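Long-range contacts in aldose 1-epimerase (PDB 1LUR), which probably interconverts the alpha and beta anomers of sugars such as galactose, as an aldose 1-epimerase (mutarotase) of the GalM family: residues Val70-Ala74 / Leu166-Thr170; Thr81-Asp85 / Thr163-Leu167; Phe30-Leu34 / Ile66-Val70. All coordinates share one frame; numbering follows the deposited sequence.

How the contacts relate
From the N terminus, contact 3 comes first: F30-L34, at the start of strand 33-40, meets I66-V70 and closes a loop that includes helix 56-61. V70 then passes into contact 1, where V70-A74 pairs with L166-T170. Contact 2 (T81-D85 with T163-L167) opens later and reaches back to the same stretch, so its loop nests inside that of contact 1; the two share L166 and L167. Contact 3 joins the four-stranded N-terminal sheet to the edge of a larger seven-stranded sheet, contact 1 pairs the loop after strand 69-70 with the chain leading into strand 170-175, and contact 2 packs the hairpin 81-84/87-90 on strand 165-166.

Contact 1 (Val70-Ala74 / Leu166-Thr170); sequences VGRVA and LLALT
R72 and A74 grip the backbone of A168 at both its N and its O. A168 N donates to R72 O at 2.8 Å, nearly straight at 170° and in the plane of that carbonyl, while A74 N donates to A168 O at 2.7 Å, almost in line with the C=O bond. Further along, V70 N gives a bond of 2.9 Å to T170 O, with the donor tilted from the carbonyl plane, and the return bond from T170 N to V70 O is weak. Among the side chains, L167 turns a methyl onto the arginine stem: L167 CD1 lies 3.6 Å from R72 CG, the two chains crossing at about a right angle. L169 CD2 packs 3.7 Å from G71 CA, directly against the glycine backbone. The methyl of A74 sits 3.8 Å from T170 CG2, which also touches V70 CB, and V73 CG2 rests loosely on L166 CB. V70 and T170 form a hydrogen-bonded antiparallel pair at the edge of the seven-stranded sheet, part of the beta-sandwich fold of the galactose mutarotase family; beyond them the cis peptide between G71 and R72 turns the chain, and V73 and A168 make a separate single bridge. R72, bent at chi3 (-80°), carries its guanidinium past L166, where NH1 reaches a water that donates to L166 O at 2.7 Å. A salt bridge from NH2 to D133 fixes the far end of the arginine. On the other segment, with OG1 anti to the backbone N (chi1 -162°), T170 directs its hydroxyl to P304 O, in strand 300-305, and Y327 OH binds L169 N. H101 packs on V70, and L107 bonds to the G71 backbone and touches the L169 side chain.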
loop_
_atom_site.group_PDB
_atom_site.type_symbol
_atom_site.label_atom_id
_atom_site.label_comp_id
_atom_site.label_asym_id
_atom_site.label_seq_id
_atom_site.Cartn_x
_atom_site.Cartn_y
_atom_site.Cartn_z
ATOM N N VAL A 70 -2.621 -0.347 5.862
ATOM C CA VAL A 70 -3.201 -1.656 6.129
ATOM C C VAL A 70 -2.415 -2.531 7.097
ATOM O O VAL A 70 -1.188 -2.574 7.055
ATOM C CB VAL A 70 -3.392 -2.441 4.806
ATOM C CG1 VAL A 70 -3.911 -3.836 5.099
ATOM C CG2 VAL A 70 -4.351 -1.691 3.891
ATOM N N GLY A 71 -3.152 -3.226 7.961
ATOM C CA GLY A 71 -2.565 -4.117 8.955
ATOM C C GLY A 71 -3.688 -4.795 9.733
ATOM O O GLY A 71 -4.856 -4.488 9.477
ATOM N N ARG A 72 -3.372 -5.662 10.701
ATOM C CA ARG A 72 -1.997 -5.996 11.067
ATOM C C ARG A 72 -1.248 -6.862 10.077
ATOM O O ARG A 72 -0.030 -7.005 10.173
ATOM C CB ARG A 72 -1.953 -6.645 12.453
ATOM C CG ARG A 72 -2.128 -5.634 13.587
ATOM C CD ARG A 72 -1.726 -6.212 14.922
ATOM N NE ARG A 72 -2.764 -7.060 15.498
ATOM C CZ ARG A 72 -2.547 -7.944 16.461
ATOM N NH1 ARG A 72 -1.320 -8.108 16.953
ATOM N NH2 ARG A 72 -3.556 -8.657 16.943
ATOM N N VAL A 73 -1.971 -7.465 9.144
ATOM C CA VAL A 73 -1.337 -8.304 8.144
ATOM C C VAL A 73 -1.973 -7.945 6.815
ATOM O O VAL A 73 -3.156 -8.212 6.577
ATOM C CB VAL A 73 -1.526 -9.801 8.421
ATOM C CG1 VAL A 73 -0.977 -10.614 7.252
ATOM C CG2 VAL A 73 -0.804 -10.176 9.710
ATOM N N ALA A 74 -1.187 -7.303 5.960
ATOM C CA ALA A 74 -1.665 -6.896 4.655
ATOM C C ALA A 74 -2.005 -8.089 3.782
ATOM O O ALA A 74 -1.357 -9.140 3.836
ATOM C CB ALA A 74 -0.626 -6.024 3.962
ATOM N N LEU A 166 2.075 -11.335 14.771
ATOM C CA LEU A 166 2.459 -11.105 13.385
ATOM C C LEU A 166 2.148 -9.663 12.992
ATOM O O LEU A 166 1.167 -9.091 13.453
ATOM C CB LEU A 166 1.684 -12.064 12.465
ATOM C CG LEU A 166 1.841 -13.577 12.674
ATOM C CD1 LEU A 166 0.717 -14.324 11.978
ATOM C CD2 LEU A 166 3.199 -14.033 12.139
ATOM N N LEU A 167 3.004 -9.068 12.166
ATOM C CA LEU A 167 2.787 -7.698 11.714
ATOM C C LEU A 167 3.443 -7.510 10.350
ATOM O O LEU A 167 4.665 -7.643 10.189
ATOM C CB LEU A 167 3.335 -6.661 12.706
ATOM C CG LEU A 167 2.812 -5.236 12.435
ATOM C CD1 LEU A 167 1.369 -5.119 12.904
ATOM C CD2 LEU A 167 3.669 -4.206 13.151
ATOM N N ALA A 168 2.615 -7.219 9.358
ATOM C CA ALA A 168 3.093 -7.008 7.997
ATOM C C ALA A 168 2.183 -5.936 7.432
ATOM O O ALA A 168 1.047 -6.211 7.040
ATOM C CB ALA A 168 2.988 -8.299 7.202
ATOM N N LEU A 169 2.682 -4.705 7.407
ATOM C CA LEU A 169 1.897 -3.589 6.904
ATOM C C LEU A 169 2.197 -3.179 5.473
ATOM O O LEU A 169 3.094 -3.714 4.821
ATOM C CB LEU A 169 2.141 -2.365 7.792
ATOM C CG LEU A 169 2.232 -2.578 9.305
ATOM C CD1 LEU A 169 2.717 -1.291 9.972
ATOM C CD2 LEU A 169 0.869 -2.991 9.849
ATOM N N THR A 170 1.421 -2.204 5.014
ATOM C CA THR A 170 1.550 -1.625 3.681
ATOM C C THR A 170 0.684 -0.378 3.608
ATOM O O THR A 170 -0.049 -0.067 4.551
ATOM C CB THR A 170 1.142 -2.569 2.522
ATOM O OG1 THR A 170 1.694 -2.049 1.300
ATOM C CG2 THR A 170 -0.382 -2.643 2.357
HETATM O O HOH W 1 1.308 -7.632 15.761
#

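Contact 2 (Thr81-Asp85 / Thr163-Leu167); sequences TLHFD and TPGLL
The chains around F84 and G165 run in roughly opposite directions, 153° apart end to end, with the two CA atoms 7.5 Å from each other, too far for backbone pairing; side chains of 81-85 bridge the gap to both side chains and backbone of 163-167. L166 forks between two neighbours. L166 CD1 meets L82 CD2 tip to tip at 3.5 Å, and L166 CD2 lies 3.8 Å from F84 CD1 as the leucine and phenylalanine slide past each other in opposite directions. With CG anti to the backbone N (chi1 -178°), the F84 ring extends away from its own strand and against the other backbone, where CE2 comes 3.5 Å from P164 O and CZ 3.5 Å from G165 N, both approaches oblique to the ring. P164 CB stands at the ring edge, in its plane, 4.0 Å from F84 CE2. D85 CG covers part of one ring face, offset toward the rim. The contact packs one strand of a beta hairpin, 81-84 with 87-90, against strand 165-166, which itself pairs, antiparallel, with 320-321. G165 is bonded there through the backbone to L321, and S320 of the same strand touches the F84 side chain. Y89 of the hairpin backs both L82 and F84, and P136 also packs on the ring. The D85 carboxylate is held by a salt bridge from OD1 to R322, and its OD2 lies beside P164 CB.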
loop_
_atom_site.group_PDB
_atom_site.type_symbol
_atom_site.label_atom_id
_atom_site.label_comp_id
_atom_site.label_asym_id
_atom_site.label_seq_id
_atom_site.Cartn_x
_atom_site.Cartn_y
_atom_site.Cartn_z
ATOM N N THR A 81 -6.966 -18.934 8.487
ATOM C CA THR A 81 -6.358 -19.739 9.535
ATOM C C THR A 81 -4.842 -19.750 9.389
ATOM O O THR A 81 -4.323 -19.728 8.275
ATOM C CB THR A 81 -6.837 -21.195 9.480
ATOM O OG1 THR A 81 -8.261 -21.223 9.305
ATOM C CG2 THR A 81 -6.467 -21.917 10.775
ATOM N N LEU A 82 -4.138 -19.781 10.514
ATOM C CA LEU A 82 -2.682 -19.802 10.513
ATOM C C LEU A 82 -2.197 -20.434 11.799
ATOM O O LEU A 82 -2.965 -20.615 12.745
ATOM C CB LEU A 82 -2.111 -18.378 10.389
ATOM C CG LEU A 82 -2.376 -17.374 11.516
ATOM C CD1 LEU A 82 -1.401 -17.601 12.679
ATOM C CD2 LEU A 82 -2.219 -15.961 10.972
ATOM N N HIS A 83 -0.919 -20.783 11.824
ATOM C CA HIS A 83 -0.324 -21.386 12.995
ATOM C C HIS A 83 0.777 -20.448 13.456
ATOM O O HIS A 83 1.629 -20.052 12.664
ATOM C CB HIS A 83 0.248 -22.764 12.657
ATOM C CG HIS A 83 -0.777 -23.727 12.141
ATOM N ND1 HIS A 83 -1.179 -23.752 10.823
ATOM C CD2 HIS A 83 -1.516 -24.668 12.776
ATOM C CE1 HIS A 83 -2.120 -24.668 10.667
ATOM N NE2 HIS A 83 -2.343 -25.238 11.838
ATOM N N PHE A 84 0.741 -20.069 14.729
ATOM C CA PHE A 84 1.751 -19.176 15.269
ATOM C C PHE A 84 2.280 -19.727 16.582
ATOM O O PHE A 84 1.521 -19.906 17.532
ATOM C CB PHE A 84 1.165 -17.780 15.502
ATOM C CG PHE A 84 2.162 -16.793 16.026
ATOM C CD1 PHE A 84 3.135 -16.257 15.189
ATOM C CD2 PHE A 84 2.169 -16.440 17.370
ATOM C CE1 PHE A 84 4.104 -15.387 15.685
ATOM C CE2 PHE A 84 3.133 -15.572 17.875
ATOM C CZ PHE A 84 4.100 -15.046 17.033
ATOM N N ASP A 85 3.580 -19.995 16.629
ATOM C CA ASP A 85 4.203 -20.522 17.834
ATOM C C ASP A 85 3.511 -21.797 18.352
ATOM O O ASP A 85 3.284 -21.951 19.553
ATOM C CB ASP A 85 4.221 -19.432 18.917
ATOM C CG ASP A 85 5.279 -18.351 18.652
ATOM O OD1 ASP A 85 5.982 -18.435 17.619
ATOM O OD2 ASP A 85 5.404 -17.421 19.481
ATOM N N THR A 163 3.345 -8.641 23.511
ATOM C CA THR A 163 3.038 -10.047 23.288
ATOM C C THR A 163 3.382 -10.397 21.836
ATOM O O THR A 163 3.071 -9.632 20.922
ATOM C CB THR A 163 1.544 -10.306 23.539
ATOM O OG1 THR A 163 1.170 -9.710 24.788
ATOM C CG2 THR A 163 1.256 -11.801 23.594
ATOM N N PRO A 164 4.030 -11.557 21.615
ATOM C CA PRO A 164 4.441 -12.049 20.293
ATOM C C PRO A 164 3.275 -12.192 19.323
ATOM O O PRO A 164 2.214 -12.683 19.690
ATOM C CB PRO A 164 5.063 -13.410 20.598
ATOM C CG PRO A 164 5.464 -13.320 22.025
ATOM C CD PRO A 164 4.345 -12.548 22.655
ATOM N N GLY A 165 3.488 -11.784 18.078
ATOM C CA GLY A 165 2.432 -11.886 17.091
ATOM C C GLY A 165 2.966 -11.677 15.688
ATOM O O GLY A 165 4.162 -11.819 15.444
ATOM N N LEU A 166 2.075 -11.335 14.771
ATOM C CA LEU A 166 2.459 -11.105 13.385
ATOM C C LEU A 166 2.148 -9.663 12.992
ATOM O O LEU A 166 1.167 -9.091 13.453
ATOM C CB LEU A 166 1.684 -12.064 12.465
ATOM C CG LEU A 166 1.841 -13.577 12.674
ATOM C CD1 LEU A 166 0.717 -14.324 11.978
ATOM C CD2 LEU A 166 3.199 -14.033 12.139
ATOM N N LEU A 167 3.004 -9.068 12.166
ATOM C CA LEU A 167 2.787 -7.698 11.714
ATOM C C LEU A 167 3.443 -7.510 10.350
ATOM O O LEU A 167 4.665 -7.643 10.189
ATOM C CB LEU A 167 3.335 -6.661 12.706
ATOM C CG LEU A 167 2.812 -5.236 12.435
ATOM C CD1 LEU A 167 1.369 -5.119 12.904
ATOM C CD2 LEU A 167 3.669 -4.206 13.151
#

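Contact 3 (Phe30-Leu34 / Ile66-Val70); sequences FGATL and IGKTV
T69 and L34 supply the backbone bonds of this contact: T69 N donates to G31 O at 2.9 Å, and L34 N donates to G67 O at 2.8 Å from above the carbonyl plane. They tie the start of strand 33-40, in the N-terminal four-stranded sheet, to the edge strand 69-70 of the larger sheet of the mutarotase fold. Of the hydroxyl bonds, T69 OG1 donates to A32 O at 2.8 Å, its donor tilted from the carbonyl plane, and Y145 OH bonds the same oxygen. T33 OG1 turns back within its own segment to F30 O and accepts a bond from a water. That water in turn accepts from K68 NZ at 2.7 Å, bridging the two segments; NZ also bonds G108 O. In van der Waals contact, T33 CG2 lies 3.3 Å from G67 O. The K68 ammonium approaches the F30 ring obliquely, with K68 NZ 3.3 Å from F30 CE2. Bent at chi4 (-70°), the lysine end is turned toward water and ring. The buried ammonium thus meets neutral oxygens of a water and a carbonyl, whose dipoles would help to stabilise its charge.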
loop_
_atom_site.group_PDB
_atom_site.type_symbol
_atom_site.label_atom_id
_atom_site.label_comp_id
_atom_site.label_asym_id
_atom_site.label_seq_id
_atom_site.Cartn_x
_atom_site.Cartn_y
_atom_site.Cartn_z
ATOM N N PHE A 30 -8.142 8.594 10.430
ATOM C CA PHE A 30 -8.860 7.343 10.239
ATOM C C PHE A 30 -8.103 6.462 9.261
ATOM O O PHE A 30 -7.935 6.808 8.089
ATOM C CB PHE A 30 -10.269 7.600 9.709
ATOM C CG PHE A 30 -11.065 6.349 9.500
ATOM C CD1 PHE A 30 -11.480 5.585 10.587
ATOM C CD2 PHE A 30 -11.378 5.917 8.218
ATOM C CE1 PHE A 30 -12.197 4.405 10.397
ATOM C CE2 PHE A 30 -12.092 4.738 8.016
ATOM C CZ PHE A 30 -12.502 3.981 9.108
ATOM N N GLY A 31 -7.642 5.319 9.756
ATOM C CA GLY A 31 -6.902 4.394 8.923
ATOM C C GLY A 31 -5.542 4.936 8.517
ATOM O O GLY A 31 -4.911 4.381 7.617
ATOM N N ALA A 32 -5.086 6.000 9.181
ATOM C CA ALA A 32 -3.787 6.614 8.873
ATOM C C ALA A 32 -3.670 6.632 7.353
ATOM O O ALA A 32 -2.679 6.177 6.777
ATOM C CB ALA A 32 -2.657 5.791 9.486
ATOM N N THR A 33 -4.708 7.178 6.730
ATOM C CA THR A 33 -4.841 7.295 5.284
ATOM C C THR A 33 -4.220 8.463 4.522
ATOM O O THR A 33 -4.225 9.602 4.985
ATOM C CB THR A 33 -6.343 7.293 4.909
ATOM O OG1 THR A 33 -6.976 6.141 5.475
ATOM C CG2 THR A 33 -6.524 7.288 3.395
ATOM N N LEU A 34 -3.710 8.158 3.332
ATOM C CA LEU A 34 -3.103 9.158 2.464
ATOM C C LEU A 34 -4.308 9.564 1.621
ATOM O O LEU A 34 -4.669 8.871 0.668
ATOM C CB LEU A 34 -2.026 8.541 1.570
ATOM C CG LEU A 34 -1.448 9.470 0.493
ATOM C CD1 LEU A 34 -0.931 10.757 1.134
ATOM C CD2 LEU A 34 -0.326 8.751 -0.259
ATOM N N ILE A 66 -8.812 2.490 -0.038
ATOM C CA ILE A 66 -8.174 3.586 -0.759
ATOM C C ILE A 66 -7.253 4.453 0.112
ATOM O O ILE A 66 -7.712 5.163 1.004
ATOM C CB ILE A 66 -9.244 4.485 -1.439
ATOM C CG1 ILE A 66 -10.064 3.647 -2.427
ATOM C CG2 ILE A 66 -8.573 5.638 -2.185
ATOM C CD1 ILE A 66 -11.142 4.428 -3.151
ATOM N N GLY A 67 -5.950 4.361 -0.151
ATOM C CA GLY A 67 -4.958 5.132 0.588
ATOM C C GLY A 67 -4.701 4.793 2.047
ATOM O O GLY A 67 -3.885 5.439 2.707
ATOM N N LYS A 68 -5.370 3.770 2.558
ATOM C CA LYS A 68 -5.190 3.379 3.949
ATOM C C LYS A 68 -3.867 2.710 4.299
ATOM O O LYS A 68 -3.128 2.226 3.432
ATOM C CB LYS A 68 -6.289 2.394 4.364
ATOM C CG LYS A 68 -7.719 2.860 4.229
ATOM C CD LYS A 68 -8.651 1.710 4.615
ATOM C CE LYS A 68 -10.124 2.111 4.578
ATOM N NZ LYS A 68 -10.492 3.047 5.675
ATOM N N THR A 69 -3.573 2.708 5.596
ATOM C CA THR A 69 -2.369 2.074 6.113
ATOM C C THR A 69 -3.044 0.749 6.486
ATOM O O THR A 69 -3.950 0.736 7.323
ATOM C CB THR A 69 -1.855 2.690 7.418
ATOM O OG1 THR A 69 -1.146 3.901 7.140
ATOM C CG2 THR A 69 -0.918 1.704 8.121
ATOM N N VAL A 70 -2.621 -0.347 5.862
ATOM C CA VAL A 70 -3.201 -1.656 6.129
ATOM C C VAL A 70 -2.415 -2.531 7.097
ATOM O O VAL A 70 -1.188 -2.574 7.055
ATOM C CB VAL A 70 -3.392 -2.441 4.806
ATOM C CG1 VAL A 70 -3.911 -3.836 5.099
ATOM C CG2 VAL A 70 -4.351 -1.691 3.891
HETATM O O HOH W 2 -9.577 5.436 4.976
#